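Local coordinates for cyclic nucleotide-binding protein (Ruegeria pomeroyi, PDB 3FX3) that probably acts as a DNA-binding transcription regulator of the Crp type, joining a cyclic nucleotide-binding domain to a helix-turn-helix domain, at residues B[44-49]-B[54-59]; B[8-13]-B[34-39]. All coordinates share one frame; numbering follows the deposited sequence.

How the interactions relate
Both contacts belong to the N-terminal half of the chain, which holds the cyclic nucleotide-binding domain of the family, and their centres lie about 13 Å apart. They run in series: interaction 2 joins helix 7-13 to strand 35-39 and closes before interaction 1 opens between strands 44-46 and 54-58. Strands 35-39 and 54-58 lie in one antiparallel sheet, each flanking strand 107-113, while strand 44-46 edges the second sheet of the beta roll. Interaction 1 therefore spans the space between the sheets, and interaction 2 fastens the N-terminal helix to the first. Ile59 packs on Gln9 and Ile12, and Tyr39 on Thr44 and Leu45, so helix, sheet and roll interior form one continuous packing unit.

Interaction 1: B[44-49]-B[54-59]; sequences TLFLQE and AIHVVI
Phe46 and His56 meet ring against ring in the interior of the beta roll, and they alone carry the close contact between 44-49 and 54-59. The planes are inclined by only 25°, but the rings are strongly offset, with centroids 5.1 Å apart and little overlap. The CD2-CE2 bond of the phenyl ring does the touching, meeting the imidazole obliquely: Phe46 CE2 lies 3.5 Å from His56 NE2, and the same CE2 is 3.7 Å from His56 CD2. Phe46 CD2 stands 3.8 Å from His56 NE2. The backbones stay well apart, with the CA atoms of Phe46 and Ala54, the nearest pair, separated by 10.3 Å, so the side chains have to bridge the gap. Phe46 does so with CG set between its backbone N and carbonyl carbon (chi1 56°), which turns the ring toward 54-59. The imidazole is gripped at both nitrogens, NE2 by the hydroxyl of Tyr97 and ND1 by His111 ND1; this pair of bonds should fix its rotation in a buried, aromatic setting. Tyr97 also stacks on Phe46, and Phe86 meets the imidazole. Leu45 and Phe46 form a classic beta bulge opposite Ala101 of strand 100-103, at the edge of one sheet, while strand 54-58 runs between strands 107-113 and 84-86 in the other.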
# COMPACT_ATOMS: atom_id res chain seq x y z
N THR B 44 28.50 -7.81 -3.04
CA THR B 44 27.95 -6.62 -2.43
C THR B 44 27.49 -5.57 -3.47
O THR B 44 28.24 -5.26 -4.41
CB THR B 44 28.99 -5.98 -1.50
OG1 THR B 44 29.24 -6.87 -0.41
CG2 THR B 44 28.54 -4.61 -0.96
N LEU B 45 26.27 -5.05 -3.30
CA LEU B 45 25.78 -3.89 -4.07
C LEU B 45 26.12 -2.64 -3.31
O LEU B 45 26.60 -1.69 -3.89
CB LEU B 45 24.27 -3.94 -4.27
CG LEU B 45 23.70 -4.89 -5.33
CD1 LEU B 45 23.84 -6.35 -4.88
CD2 LEU B 45 22.24 -4.53 -5.60
N PHE B 46 25.83 -2.64 -2.00
CA PHE B 46 26.25 -1.58 -1.13
C PHE B 46 26.25 -2.06 0.29
O PHE B 46 25.66 -3.07 0.62
CB PHE B 46 25.36 -0.34 -1.26
CG PHE B 46 23.87 -0.60 -1.03
CD1 PHE B 46 23.34 -0.63 0.25
CD2 PHE B 46 23.01 -0.75 -2.11
CE1 PHE B 46 21.98 -0.85 0.45
CE2 PHE B 46 21.64 -0.97 -1.91
CZ PHE B 46 21.13 -1.02 -0.64
N LEU B 47 26.89 -1.28 1.13
CA LEU B 47 27.01 -1.56 2.55
C LEU B 47 26.35 -0.46 3.39
O LEU B 47 26.36 0.73 3.04
CB LEU B 47 28.50 -1.68 2.94
CG LEU B 47 29.31 -2.83 2.34
CD1 LEU B 47 30.80 -2.75 2.81
CD2 LEU B 47 28.64 -4.20 2.73
N GLN B 48 25.81 -0.90 4.51
CA GLN B 48 25.34 -0.06 5.59
C GLN B 48 26.31 1.08 5.87
O GLN B 48 27.49 0.85 5.92
CB GLN B 48 25.22 -0.94 6.83
CG GLN B 48 24.10 -0.61 7.73
CD GLN B 48 24.00 -1.54 8.94
OE1 GLN B 48 23.92 -2.78 8.82
NE2 GLN B 48 24.02 -0.95 10.11
N GLU B 49 25.78 2.29 6.06
CA GLU B 49 26.50 3.53 6.28
C GLU B 49 27.10 4.20 5.04
O GLU B 49 27.54 5.32 5.13
CB GLU B 49 27.58 3.43 7.38
CG GLU B 49 27.07 2.85 8.69
CD GLU B 49 25.84 3.58 9.24
OE1 GLU B 49 25.75 4.83 9.09
OE2 GLU B 49 24.97 2.88 9.80
N ALA B 54 22.31 6.20 -5.57
CA ALA B 54 21.46 5.73 -6.65
C ALA B 54 20.25 5.06 -6.06
O ALA B 54 20.26 4.65 -4.87
CB ALA B 54 22.22 4.74 -7.57
N ILE B 55 19.22 4.96 -6.88
CA ILE B 55 18.05 4.16 -6.58
C ILE B 55 18.17 2.91 -7.45
O ILE B 55 18.61 2.99 -8.59
CB ILE B 55 16.76 4.91 -6.91
CG1 ILE B 55 16.66 6.21 -6.09
CG2 ILE B 55 15.56 4.05 -6.63
CD1 ILE B 55 15.47 7.11 -6.49
N HIS B 56 17.73 1.79 -6.92
CA HIS B 56 18.03 0.48 -7.51
C HIS B 56 16.81 -0.24 -7.99
O HIS B 56 15.80 -0.28 -7.32
CB HIS B 56 18.78 -0.38 -6.48
CG HIS B 56 19.82 0.38 -5.74
ND1 HIS B 56 21.04 0.71 -6.29
CD2 HIS B 56 19.80 0.94 -4.50
CE1 HIS B 56 21.74 1.40 -5.41
NE2 HIS B 56 21.02 1.56 -4.31
N VAL B 57 16.94 -0.85 -9.16
CA VAL B 57 15.90 -1.64 -9.77
C VAL B 57 16.46 -2.98 -10.25
O VAL B 57 17.37 -3.02 -11.12
CB VAL B 57 15.29 -0.90 -10.98
CG1 VAL B 57 14.11 -1.71 -11.51
CG2 VAL B 57 14.84 0.54 -10.61
N VAL B 58 15.96 -4.08 -9.69
CA VAL B 58 16.41 -5.42 -10.09
C VAL B 58 15.84 -5.73 -11.47
O VAL B 58 14.65 -5.53 -11.70
CB VAL B 58 15.99 -6.48 -9.08
CG1 VAL B 58 16.56 -7.88 -9.46
CG2 VAL B 58 16.43 -6.06 -7.68
N ILE B 59 16.71 -6.11 -12.41
CA ILE B 59 16.30 -6.52 -13.75
C ILE B 59 16.19 -8.04 -13.80
O ILE B 59 15.31 -8.59 -14.46
CB ILE B 59 17.30 -6.07 -14.80
CG1 ILE B 59 17.44 -4.54 -14.76
CG2 ILE B 59 16.89 -6.58 -16.19
CD1 ILE B 59 16.12 -3.75 -14.77

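Interaction 2: B[8-13]-B[34-39]; sequences AQKAIA and AVWRSY. With PO4 (phosphate ion), chain F.
In the beta roll of the cyclic nucleotide-binding domain, a fold of the cupin clan, the N-terminal helix 7-13 packs on edge strand 35-39 chiefly through Trp36, which meets Gln9 and Lys10. The six-membered part of the indole reaches the helix. Gln9 CB stands 3.6 Å from Trp36 CZ3, approaching the ring obliquely. Lys10 CG comes instead to the ring edge, near its plane, and lies 3.9 Å from Trp36 CZ2; the lysine chain and the indole cross at about a right angle. Trp36 CH2 is within 3.9 Å of both Gln9 CB and Lys10 CG. Within its own segment the indole carries Ala34 CB on one face, 3.6 Å above the plane and toward the rim. His6 stacks on Trp36 as well, and Met110 of strand 107-113 touches the same side chain, so the tryptophan joins the start of the chain to the sheet. No hydrogen bond crosses between the segments, and the contact is apolar packing near the surface. The backbone carbonyl of Trp36 accepts a bond from the next residue: Arg37 NH1 donates to Trp36 O from above the carbonyl plane. Lys10 is extended beyond CG, which carries its amino group past the indole to a phosphate ion, probably from the crystallisation liquor. Ser32 OG is hydrogen-bonded to this ion, and Lys10 NZ donates a hydrogen bond of 2.6 Å to phosphate O2.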
# COMPACT_ATOMS: atom_id res chain seq x y z
N ALA B 8 14.69 -4.47 -23.74
CA ALA B 8 14.04 -5.52 -22.95
C ALA B 8 14.26 -5.29 -21.45
O ALA B 8 13.36 -5.52 -20.65
CB ALA B 8 14.54 -6.89 -23.36
N GLN B 9 15.44 -4.80 -21.07
CA GLN B 9 15.74 -4.55 -19.65
C GLN B 9 14.93 -3.36 -19.14
O GLN B 9 14.38 -3.39 -18.04
CB GLN B 9 17.23 -4.28 -19.45
CG GLN B 9 18.14 -5.45 -19.78
CD GLN B 9 18.30 -5.70 -21.27
OE1 GLN B 9 18.00 -4.86 -22.11
NE2 GLN B 9 18.72 -6.91 -21.60
N LYS B 10 14.83 -2.32 -19.97
CA LYS B 10 14.06 -1.15 -19.61
C LYS B 10 12.55 -1.48 -19.45
O LYS B 10 11.88 -0.92 -18.56
CB LYS B 10 14.26 -0.03 -20.64
CG LYS B 10 15.65 0.64 -20.59
CD LYS B 10 15.80 1.64 -21.79
CE LYS B 10 17.17 2.36 -21.79
NZ LYS B 10 17.42 3.23 -23.01
N ALA B 11 12.04 -2.41 -20.27
CA ALA B 11 10.63 -2.89 -20.13
C ALA B 11 10.44 -3.54 -18.76
O ALA B 11 9.47 -3.27 -18.07
CB ALA B 11 10.23 -3.86 -21.27
N ILE B 12 11.40 -4.38 -18.35
CA ILE B 12 11.37 -4.94 -16.98
C ILE B 12 11.38 -3.82 -15.91
O ILE B 12 10.56 -3.85 -14.98
CB ILE B 12 12.52 -5.93 -16.76
CG1 ILE B 12 12.28 -7.19 -17.60
CG2 ILE B 12 12.64 -6.34 -15.27
CD1 ILE B 12 13.51 -8.11 -17.69
N ALA B 13 12.25 -2.83 -16.06
CA ALA B 13 12.33 -1.73 -15.10
C ALA B 13 11.02 -0.93 -14.97
O ALA B 13 10.72 -0.38 -13.90
CB ALA B 13 13.50 -0.78 -15.42
N ALA B 34 20.58 5.65 -16.85
CA ALA B 34 20.84 4.56 -15.93
C ALA B 34 22.28 4.05 -16.04
O ALA B 34 22.91 4.17 -17.09
CB ALA B 34 19.87 3.43 -16.24
N VAL B 35 22.78 3.48 -14.95
CA VAL B 35 24.04 2.73 -14.94
C VAL B 35 23.69 1.25 -14.77
O VAL B 35 23.03 0.86 -13.81
CB VAL B 35 24.98 3.21 -13.81
CG1 VAL B 35 26.26 2.37 -13.77
CG2 VAL B 35 25.35 4.68 -14.01
N TRP B 36 24.13 0.41 -15.69
CA TRP B 36 23.76 -0.99 -15.69
C TRP B 36 24.88 -1.83 -15.09
O TRP B 36 26.00 -1.71 -15.52
CB TRP B 36 23.45 -1.45 -17.11
CG TRP B 36 22.38 -0.65 -17.74
CD1 TRP B 36 22.54 0.52 -18.46
CD2 TRP B 36 20.97 -0.91 -17.71
NE1 TRP B 36 21.31 0.98 -18.86
CE2 TRP B 36 20.34 0.12 -18.41
CE3 TRP B 36 20.19 -1.94 -17.17
CZ2 TRP B 36 18.96 0.14 -18.61
CZ3 TRP B 36 18.84 -1.90 -17.35
CH2 TRP B 36 18.23 -0.86 -18.05
N ARG B 37 24.58 -2.63 -14.07
CA ARG B 37 25.58 -3.47 -13.45
C ARG B 37 25.11 -4.91 -13.25
O ARG B 37 23.94 -5.15 -13.00
CB ARG B 37 26.01 -2.90 -12.10
CG ARG B 37 26.73 -1.57 -12.17
CD ARG B 37 28.09 -1.73 -12.81
NE ARG B 37 28.87 -0.50 -12.73
CZ ARG B 37 29.10 0.33 -13.75
NH1 ARG B 37 28.59 0.10 -14.97
NH2 ARG B 37 29.82 1.43 -13.53
N SER B 38 26.08 -5.83 -13.33
CA SER B 38 25.89 -7.24 -13.01
C SER B 38 26.60 -7.56 -11.74
O SER B 38 27.62 -6.98 -11.46
CB SER B 38 26.50 -8.11 -14.09
OG SER B 38 25.60 -8.10 -15.16
N TYR B 39 26.05 -8.50 -10.98
CA TYR B 39 26.62 -8.92 -9.70
C TYR B 39 26.66 -10.46 -9.65
O TYR B 39 25.70 -11.13 -10.06
CB TYR B 39 25.80 -8.35 -8.53
CG TYR B 39 25.82 -6.84 -8.49
CD1 TYR B 39 24.91 -6.09 -9.21
CD2 TYR B 39 26.79 -6.15 -7.76
CE1 TYR B 39 24.94 -4.70 -9.22
CE2 TYR B 39 26.83 -4.78 -7.75
CZ TYR B 39 25.89 -4.04 -8.49
OH TYR B 39 25.92 -2.64 -8.52
P PO4 F . 20.75 4.67 -23.51
O1 PO4 F . 21.66 5.52 -22.63
O2 PO4 F . 20.02 3.60 -22.70
O3 PO4 F . 19.79 5.62 -24.21
O4 PO4 F . 21.60 3.91 -24.51